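Local coordinates for protein nitrilotriacetate monooxygenase component B (Bacillus cereus ATCC 14579, PDB 3BPK) that probably binds FMN and acts as the flavin reductase-like component of a nitrilotriacetate monooxygenase system, at residues Thr34-Glu39 with Ile124-Val129; Phe84-Ser89 with Met136-Glu141; Tyr47-Ile52 with Ser63-Ala68. All blocks are in the same frame, centred on the assembly; numbering follows the deposited sequence.

Contact 1: residues Thr34-Glu39 with Ile124-Val129; sequences TSVTKE and ISVPGV
Thr34, Val126 and Val36 have the largest areas buried here, and Thr34 makes the polar link. Its OG1 donates a hydrogen bond to Pro127 O at 2.8 Å. The hydroxyl lies in the carbonyl plane, on a lone pair, with a C=O...donor angle of 141°. OG1 sits between the backbone N and the carbonyl carbon (chi1 55°), a rotation that turns the hydroxyl to the loop and leaves CG2 beside the backbone N. From there CG2 makes a loose contact with Val129.

Val126 reaches back with one methyl. Its CG1 lies 3.7 Å from Thr34 O and 3.8 Å from Ser35 CA, so it packs against the strand backbone itself. CG2 of Val36 is the methyl that touches the loop. It meets Pro127 CD at 3.8 Å and Val126 CG1 at 4.0 Å. The valines run alongside each other with their ends pointing opposite ways, and the proline ring stands roughly square to Val36.

The contact lays the loop before strand 128-129 against the end of strand 28-36 in the main antiparallel sheet. Gly128 pairs with Ile119 in a small two-stranded sheet. No backbone hydrogen bond joins the two segments; strand 28-36 pairs with strands 42-54 and 83-88 instead. One buried side-chain-to-backbone bond lies beside the apolar contacts of Val36, Val126 and Pro127. The loop is thus held by a hydroxyl and methyl packing rather than by strand pairing.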
loop_
_atom_site.group_PDB
_atom_site.type_symbol
_atom_site.label_atom_id
_atom_site.label_comp_id
_atom_site.label_asym_id
_atom_site.label_seq_id
_atom_site.Cartn_x
_atom_site.Cartn_y
_atom_site.Cartn_z
ATOM N N THR B 34 3.562 14.059 8.651
ATOM C CA THR B 34 3.883 14.976 9.762
ATOM C C THR B 34 2.875 14.779 10.885
ATOM O O THR B 34 1.695 14.435 10.665
ATOM C CB THR B 34 3.920 16.473 9.357
ATOM O OG1 THR B 34 2.687 16.847 8.726
ATOM C CG2 THR B 34 5.080 16.716 8.419
ATOM N N SER B 35 3.358 15.005 12.103
ATOM C CA SER B 35 2.575 14.773 13.304
ATOM C C SER B 35 3.219 15.646 14.382
ATOM O O SER B 35 4.363 16.112 14.217
ATOM C CB SER B 35 2.621 13.269 13.695
ATOM O OG SER B 35 3.948 12.846 14.024
ATOM N N VAL B 36 2.491 15.877 15.475
ATOM C CA VAL B 36 2.979 16.822 16.508
ATOM C C VAL B 36 3.016 16.133 17.867
ATOM O O VAL B 36 2.076 15.397 18.207
ATOM C CB VAL B 36 2.084 18.099 16.551
ATOM C CG1 VAL B 36 2.539 19.033 17.686
ATOM C CG2 VAL B 36 2.190 18.856 15.201
ATOM N N THR B 37 4.104 16.368 18.626
ATOM C CA THR B 37 4.240 15.770 19.969
ATOM C C THR B 37 3.407 16.533 21.005
ATOM O O THR B 37 2.933 17.646 20.728
ATOM C CB THR B 37 5.707 15.769 20.456
ATOM O OG1 THR B 37 6.113 17.123 20.771
ATOM C CG2 THR B 37 6.674 15.165 19.426
ATOM N N LYS B 38 3.252 15.951 22.212
ATOM C CA LYS B 38 2.553 16.657 23.286
ATOM C C LYS B 38 3.292 17.950 23.665
ATOM O O LYS B 38 2.680 18.885 24.217
ATOM C CB LYS B 38 2.385 15.779 24.529
ATOM C CG LYS B 38 1.314 14.703 24.416
ATOM C CD LYS B 38 0.910 14.165 25.795
ATOM C CE LYS B 38 2.106 13.661 26.619
ATOM N NZ LYS B 38 3.234 13.058 25.813
ATOM N N GLU B 39 4.587 18.016 23.357
ATOM C CA GLU B 39 5.409 19.201 23.702
ATOM C C GLU B 39 5.380 20.269 22.605
ATOM O O GLU B 39 5.935 21.361 22.779
ATOM C CB GLU B 39 6.854 18.784 23.959
ATOM C CG GLU B 39 7.026 17.926 25.208
ATOM C CD GLU B 39 6.440 16.522 25.081
ATOM O OE1 GLU B 39 6.509 15.900 23.996
ATOM O OE2 GLU B 39 5.894 16.046 26.094
ATOM N N ILE B 124 -7.453 20.475 10.634
ATOM C CA ILE B 124 -6.753 19.897 11.784
ATOM C C ILE B 124 -5.703 20.872 12.287
ATOM O O ILE B 124 -5.448 21.895 11.636
ATOM C CB ILE B 124 -6.105 18.521 11.406
ATOM C CG1 ILE B 124 -5.054 18.668 10.288
ATOM C CG2 ILE B 124 -7.191 17.518 10.994
ATOM C CD1 ILE B 124 -4.311 17.347 10.016
ATOM N N SER B 125 -5.112 20.518 13.435
ATOM C CA SER B 125 -4.140 21.331 14.189
ATOM C C SER B 125 -2.680 20.883 14.009
ATOM O O SER B 125 -1.773 21.319 14.743
ATOM C CB SER B 125 -4.474 21.286 15.691
ATOM O OG SER B 125 -3.933 20.123 16.286
ATOM N N VAL B 126 -2.448 19.973 13.068
ATOM C CA VAL B 126 -1.102 19.534 12.730
ATOM C C VAL B 126 -0.695 20.162 11.393
ATOM O O VAL B 126 -1.396 19.986 10.386
ATOM C CB VAL B 126 -1.086 18.003 12.565
ATOM C CG1 VAL B 126 0.248 17.541 11.988
ATOM C CG2 VAL B 126 -1.401 17.317 13.885
ATOM N N PRO B 127 0.415 20.915 11.382
ATOM C CA PRO B 127 0.887 21.493 10.119
ATOM C C PRO B 127 1.420 20.430 9.155
ATOM O O PRO B 127 1.844 19.342 9.597
ATOM C CB PRO B 127 2.081 22.345 10.534
ATOM C CG PRO B 127 1.976 22.525 11.990
ATOM C CD PRO B 127 1.247 21.331 12.535
ATOM N N GLY B 128 1.420 20.765 7.871
ATOM C CA GLY B 128 2.161 20.006 6.869
ATOM C C GLY B 128 3.402 20.774 6.458
ATOM O O GLY B 128 3.870 21.685 7.182
ATOM N N VAL B 129 3.940 20.402 5.300
ATOM C CA VAL B 129 5.057 21.129 4.706
ATOM C C VAL B 129 4.663 21.737 3.360
ATOM O O VAL B 129 3.971 21.110 2.556
ATOM C CB VAL B 129 6.337 20.269 4.586
ATOM C CG1 VAL B 129 6.798 19.799 5.980
ATOM C CG2 VAL B 129 6.174 19.068 3.623
#

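Contact 2: residues Phe84-Ser89 with Met136-Glu141; sequences FVVHIS and MECVLE
Phe84 and Cys138 form a pair in the antiparallel beta ladder between strands 83-88 and 134-146, neighbours in the main sheet of this flavin reductase-like domain. They are a hydrogen-bonded pair. Phe84 N donates to Cys138 O at 3.0 Å, and Cys138 N returns a bond to Phe84 O at 2.8 Å. A chi1 of 55° folds the Phe84 ring back above its own backbone and over the neighbouring strand. Cys138 CB then sits over one ring face, 3.9 Å from the centroid of the Phe84 ring, as a CH-pi contact. The sulfur of Cys138 approaches the same ring obliquely. Leu140 CD1 touches Phe84 CE2 at 3.8 Å, with the leucine side chain set roughly perpendicular to that of Phe84.

Val85 and Glu137 are the non-hydrogen-bonded pair, with side chains on the other face of the sheet. Val85 CG1 packs on Met136 O. The carboxylate of Glu137 turns elsewhere, to His166 and to the backbone N atoms of Glu122, Val123 and Ile124.

Val86 repeats the paired bonding with Met136, a selenomethionine. Val86 N donates to Met136 O at 2.9 Å, and Met136 N bonds back to Val86 O at 2.8 Å. Val86 CG2 also rests on Cys138 SG, on the face that carries Phe84.

Ile88 packs on Ile25 of the second subunit. Within its own subunit, the bend of Met136 at chi3 (-80°) brings Met136 CE 3.8 Å from Val86 CG1 and equally close to Ile88 CD1.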
loop_
_atom_site.group_PDB
_atom_site.type_symbol
_atom_site.label_atom_id
_atom_site.label_comp_id
_atom_site.label_asym_id
_atom_site.label_seq_id
_atom_site.Cartn_x
_atom_site.Cartn_y
_atom_site.Cartn_z
ATOM N N PHE B 84 -3.041 13.962 11.643
ATOM C CA PHE B 84 -1.712 13.919 11.024
ATOM C C PHE B 84 -1.859 14.345 9.582
ATOM O O PHE B 84 -2.981 14.356 9.051
ATOM C CB PHE B 84 -1.053 12.512 11.149
ATOM C CG PHE B 84 -1.894 11.361 10.602
ATOM C CD1 PHE B 84 -1.638 10.840 9.314
ATOM C CD2 PHE B 84 -2.920 10.777 11.374
ATOM C CE1 PHE B 84 -2.392 9.756 8.817
ATOM C CE2 PHE B 84 -3.654 9.687 10.874
ATOM C CZ PHE B 84 -3.396 9.188 9.614
ATOM N N VAL B 85 -0.752 14.737 8.947
ATOM C CA VAL B 85 -0.846 15.104 7.521
ATOM C C VAL B 85 -0.052 14.098 6.687
ATOM O O VAL B 85 1.113 13.787 7.020
ATOM C CB VAL B 85 -0.295 16.543 7.269
ATOM C CG1 VAL B 85 -0.422 16.953 5.771
ATOM C CG2 VAL B 85 -1.055 17.598 8.124
ATOM N N VAL B 86 -0.650 13.654 5.578
ATOM C CA VAL B 86 0.021 12.728 4.665
ATOM C C VAL B 86 0.356 13.486 3.387
ATOM O O VAL B 86 -0.557 14.028 2.734
ATOM C CB VAL B 86 -0.869 11.513 4.337
ATOM C CG1 VAL B 86 -0.151 10.637 3.275
ATOM C CG2 VAL B 86 -1.151 10.718 5.612
ATOM N N HIS B 87 1.639 13.522 3.032
ATOM C CA HIS B 87 2.073 14.212 1.829
ATOM C C HIS B 87 2.497 13.179 0.799
ATOM O O HIS B 87 3.126 12.156 1.141
ATOM C CB HIS B 87 3.301 15.100 2.110
ATOM C CG HIS B 87 3.092 16.082 3.220
ATOM N ND1 HIS B 87 3.151 15.710 4.550
ATOM C CD2 HIS B 87 2.875 17.430 3.209
ATOM C CE1 HIS B 87 2.957 16.786 5.313
ATOM N NE2 HIS B 87 2.766 17.837 4.523
ATOM N N ILE B 88 2.182 13.456 -0.457
ATOM C CA ILE B 88 2.728 12.644 -1.558
ATOM C C ILE B 88 4.204 13.029 -1.749
ATOM O O ILE B 88 4.572 14.219 -1.769
ATOM C CB ILE B 88 1.962 12.919 -2.871
ATOM C CG1 ILE B 88 0.479 12.545 -2.695
ATOM C CG2 ILE B 88 2.594 12.173 -4.056
ATOM C CD1 ILE B 88 0.241 11.124 -2.191
ATOM N N SER B 89 5.051 12.013 -1.845
ATOM C CA SER B 89 6.495 12.207 -2.063
ATOM C C SER B 89 6.793 12.282 -3.540
ATOM O O SER B 89 6.343 11.448 -4.332
ATOM C CB SER B 89 7.302 11.045 -1.436
ATOM O OG SER B 89 7.046 10.935 -0.055
HETATM N N MSE B 136 -2.628 15.825 2.302
HETATM C CA MSE B 136 -3.951 15.463 2.789
HETATM C C MSE B 136 -3.983 15.587 4.288
HETATM O O MSE B 136 -3.208 14.931 4.986
HETATM C CB MSE B 136 -4.222 13.995 2.424
HETATM C CG MSE B 136 -4.408 13.806 0.887
HETATM SE SE MSE B 136 -4.327 11.935 0.363
HETATM C CE MSE B 136 -2.392 11.820 0.403
ATOM N N GLU B 137 -4.885 16.428 4.784
ATOM C CA GLU B 137 -5.082 16.533 6.231
ATOM C C GLU B 137 -5.900 15.332 6.615
ATOM O O GLU B 137 -6.960 15.065 5.992
ATOM C CB GLU B 137 -5.859 17.795 6.596
ATOM C CG GLU B 137 -5.149 19.082 6.197
ATOM C CD GLU B 137 -5.946 20.338 6.548
ATOM O OE1 GLU B 137 -6.749 20.294 7.509
ATOM O OE2 GLU B 137 -5.708 21.365 5.873
ATOM N N CYS B 138 -5.398 14.597 7.619
ATOM C CA CYS B 138 -6.121 13.401 8.076
ATOM C C CYS B 138 -6.524 13.440 9.541
ATOM O O CYS B 138 -5.789 13.985 10.398
ATOM C CB CYS B 138 -5.263 12.166 7.883
ATOM S SG CYS B 138 -4.928 11.806 6.132
ATOM N N VAL B 139 -7.677 12.827 9.816
ATOM C CA VAL B 139 -7.994 12.467 11.202
ATOM C C VAL B 139 -7.809 10.948 11.345
ATOM O O VAL B 139 -7.963 10.165 10.380
ATOM C CB VAL B 139 -9.418 12.899 11.647
ATOM C CG1 VAL B 139 -9.566 14.427 11.575
ATOM C CG2 VAL B 139 -10.481 12.204 10.781
ATOM N N LEU B 140 -7.467 10.532 12.552
ATOM C CA LEU B 140 -7.195 9.127 12.768
ATOM C C LEU B 140 -8.520 8.402 12.979
ATOM O O LEU B 140 -9.245 8.679 13.972
ATOM C CB LEU B 140 -6.309 8.970 14.001
ATOM C CG LEU B 140 -5.936 7.507 14.290
ATOM C CD1 LEU B 140 -5.033 6.950 13.192
ATOM C CD2 LEU B 140 -5.293 7.340 15.687
ATOM N N GLU B 141 -8.846 7.501 12.057
ATOM C CA GLU B 141 -10.062 6.704 12.188
ATOM C C GLU B 141 -9.846 5.561 13.152
ATOM O O GLU B 141 -10.679 5.296 14.020
ATOM C CB GLU B 141 -10.491 6.184 10.830
ATOM C CG GLU B 141 -11.170 7.229 10.023
ATOM C CD GLU B 141 -12.494 7.667 10.645
ATOM O OE1 GLU B 141 -13.175 6.826 11.287
ATOM O OE2 GLU B 141 -12.841 8.861 10.522
#

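Contact 3: residues Tyr47-Ile52 with Ser63-Ala68; sequences YSYFNI and SVQRKA
The beta hairpin of strands 42-54 and 59-65 is joined here at an irregular point, where Tyr49 is the centre of an inverse gamma turn. Ser63 N donates to Tyr49 O at 2.9 Å. Water 1 makes a second link: it accepts from Tyr49 N at 2.9 Å and donates to Ser63 O. The water also lies in the plane of the Tyr47 ring, at its edge.

The Tyr47 ring rests on Val64. Val64 CG2 comes over one face, 4.2 Å from the centroid of the Tyr47 ring, and makes a CH-pi contact offset toward the rim. The other methyl, CG1, touches Tyr47 CE1 at 3.8 Å. The phenol OH hydrogen-bonds to Thr74.

Tyr49 packs its CB on Ser63 CB at 3.8 Å, with Ser63 CB near the plane of the ring, at its edge. Ser63 OG and Gln65 NE2 both hydrogen-bond to Val53 O of the second subunit, and Tyr49 packs on Ile52 of that subunit. The hairpin joint therefore forms part of the dimer interface.

A bend at chi2 (-50°) brings the Gln65 amide round to Tyr49. Its plane stands 63° from the plane of the tyrosine ring, and Gln65 NE2 lies 3.5 Å from both CD2 and CE2 of Tyr49.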
loop_
_atom_site.group_PDB
_atom_site.type_symbol
_atom_site.label_atom_id
_atom_site.label_comp_id
_atom_site.label_asym_id
_atom_site.label_seq_id
_atom_site.Cartn_x
_atom_site.Cartn_y
_atom_site.Cartn_z
ATOM N N TYR B 47 7.158 6.803 5.036
ATOM C CA TYR B 47 6.647 5.436 5.239
ATOM C C TYR B 47 6.203 4.866 3.904
ATOM O O TYR B 47 5.275 5.424 3.294
ATOM C CB TYR B 47 5.429 5.449 6.194
ATOM C CG TYR B 47 5.825 5.961 7.556
ATOM C CD1 TYR B 47 6.463 5.109 8.473
ATOM C CD2 TYR B 47 5.682 7.315 7.907
ATOM C CE1 TYR B 47 6.885 5.563 9.720
ATOM C CE2 TYR B 47 6.113 7.779 9.158
ATOM C CZ TYR B 47 6.708 6.909 10.056
ATOM O OH TYR B 47 7.166 7.382 11.272
ATOM N N SER B 48 6.829 3.768 3.440
ATOM C CA SER B 48 6.415 3.195 2.177
ATOM C C SER B 48 5.309 2.139 2.304
ATOM O O SER B 48 4.830 1.632 1.277
ATOM C CB SER B 48 7.613 2.619 1.414
ATOM O OG SER B 48 8.011 1.365 1.992
ATOM N N TYR B 49 4.906 1.811 3.549
ATOM C CA TYR B 49 3.812 0.833 3.719
ATOM C C TYR B 49 2.515 1.632 3.744
ATOM O O TYR B 49 1.854 1.784 4.771
ATOM C CB TYR B 49 3.955 -0.040 4.970
ATOM C CG TYR B 49 5.184 -0.898 5.056
ATOM C CD1 TYR B 49 6.181 -0.919 4.062
ATOM C CD2 TYR B 49 5.381 -1.666 6.198
ATOM C CE1 TYR B 49 7.332 -1.693 4.226
ATOM C CE2 TYR B 49 6.510 -2.457 6.349
ATOM C CZ TYR B 49 7.461 -2.475 5.369
ATOM O OH TYR B 49 8.604 -3.265 5.504
ATOM N N PHE B 50 2.172 2.151 2.564
ATOM C CA PHE B 50 1.167 3.207 2.391
ATOM C C PHE B 50 0.238 2.826 1.228
ATOM O O PHE B 50 0.687 2.408 0.150
ATOM C CB PHE B 50 1.955 4.455 1.959
ATOM C CG PHE B 50 1.131 5.646 1.509
ATOM C CD1 PHE B 50 -0.022 6.058 2.191
ATOM C CD2 PHE B 50 1.612 6.417 0.447
ATOM C CE1 PHE B 50 -0.702 7.229 1.777
ATOM C CE2 PHE B 50 0.953 7.573 0.048
ATOM C CZ PHE B 50 -0.185 7.979 0.712
ATOM N N ASN B 51 -1.066 2.998 1.430
ATOM C CA ASN B 51 -1.957 2.864 0.272
ATOM C C ASN B 51 -3.320 3.457 0.564
ATOM O O ASN B 51 -3.592 3.967 1.672
ATOM C CB ASN B 51 -2.080 1.397 -0.208
ATOM C CG ASN B 51 -2.148 1.278 -1.731
ATOM O OD1 ASN B 51 -2.906 1.991 -2.371
ATOM N ND2 ASN B 51 -1.326 0.395 -2.326
ATOM N N ILE B 52 -4.190 3.387 -0.445
ATOM C CA ILE B 52 -5.594 3.773 -0.286
ATOM C C ILE B 52 -6.348 2.657 0.440
ATOM O O ILE B 52 -6.028 1.469 0.255
ATOM C CB ILE B 52 -6.227 4.006 -1.706
ATOM C CG1 ILE B 52 -5.440 5.052 -2.528
ATOM C CG2 ILE B 52 -7.674 4.422 -1.580
ATOM C CD1 ILE B 52 -5.840 5.071 -4.014
ATOM N N SER B 63 1.325 1.868 7.598
ATOM C CA SER B 63 1.766 0.956 8.659
ATOM C C SER B 63 3.082 1.448 9.245
ATOM O O SER B 63 4.082 1.565 8.516
ATOM C CB SER B 63 1.871 -0.474 8.134
ATOM O OG SER B 63 2.177 -1.341 9.201
ATOM N N VAL B 64 3.062 1.786 10.531
ATOM C CA VAL B 64 4.233 2.376 11.202
ATOM C C VAL B 64 4.811 1.317 12.160
ATOM O O VAL B 64 4.106 0.824 13.046
ATOM C CB VAL B 64 3.830 3.642 12.002
ATOM C CG1 VAL B 64 5.063 4.254 12.726
ATOM C CG2 VAL B 64 3.226 4.675 11.039
ATOM N N GLN B 65 6.068 0.952 11.957
ATOM C CA GLN B 65 6.643 -0.147 12.768
ATOM C C GLN B 65 6.879 0.330 14.192
ATOM O O GLN B 65 7.165 1.516 14.417
ATOM C CB GLN B 65 7.956 -0.650 12.148
ATOM C CG GLN B 65 7.784 -1.162 10.697
ATOM C CD GLN B 65 6.616 -2.177 10.547
ATOM O OE1 GLN B 65 6.598 -3.251 11.202
ATOM N NE2 GLN B 65 5.648 -1.848 9.683
ATOM N N ARG B 66 6.812 -0.602 15.148
ATOM C CA ARG B 66 7.156 -0.313 16.547
ATOM C C ARG B 66 8.637 -0.594 16.744
ATOM O O ARG B 66 9.285 -1.178 15.866
ATOM C CB ARG B 66 6.310 -1.157 17.493
ATOM C CG ARG B 66 4.836 -0.782 17.491
ATOM C CD ARG B 66 4.227 -1.122 18.801
ATOM N NE ARG B 66 2.809 -0.854 18.830
ATOM C CZ ARG B 66 2.011 -1.049 19.881
ATOM N NH1 ARG B 66 2.504 -1.516 21.041
ATOM N NH2 ARG B 66 0.720 -0.785 19.776
ATOM N N LYS B 67 9.172 -0.116 17.866
ATOM C CA LYS B 67 10.537 -0.467 18.259
ATOM C C LYS B 67 10.447 -1.262 19.549
ATOM O O LYS B 67 10.013 -0.767 20.587
ATOM C CB LYS B 67 11.439 0.761 18.392
ATOM C CG LYS B 67 11.829 1.385 17.048
ATOM C CD LYS B 67 13.211 2.032 17.101
ATOM C CE LYS B 67 13.512 2.857 15.853
ATOM N NZ LYS B 67 13.906 2.046 14.652
ATOM N N ALA B 68 10.822 -2.539 19.445
ATOM C CA ALA B 68 10.718 -3.465 20.572
ATOM C C ALA B 68 9.362 -3.328 21.298
ATOM O O ALA B 68 9.287 -3.209 22.530
ATOM C CB ALA B 68 11.915 -3.271 21.540
HETATM O O HOH W 1 6.129 2.180 6.192
#

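From the N terminus, contact 1 opens first, at 34-39, and closes its long loop only at 124-129. Contact 3 opens and closes within it, joining the hairpin of strands 42-54 and 59-65. Contact 2 opens later, at 84-89, and closes at 136-141, so it crosses contact 1 and follows contact 3 in series. Contacts 2 and 3 are internal to the main antiparallel sheet, while contact 1 brings a loop onto it. His87 NE2 bonds to Val129 N, and Val85 O to Thr34 N, linking contacts 1 and 2. Phe50 CZ packs on Val86 CG1, joining contacts 2 and 3. Contacts 1 and 3 do not touch.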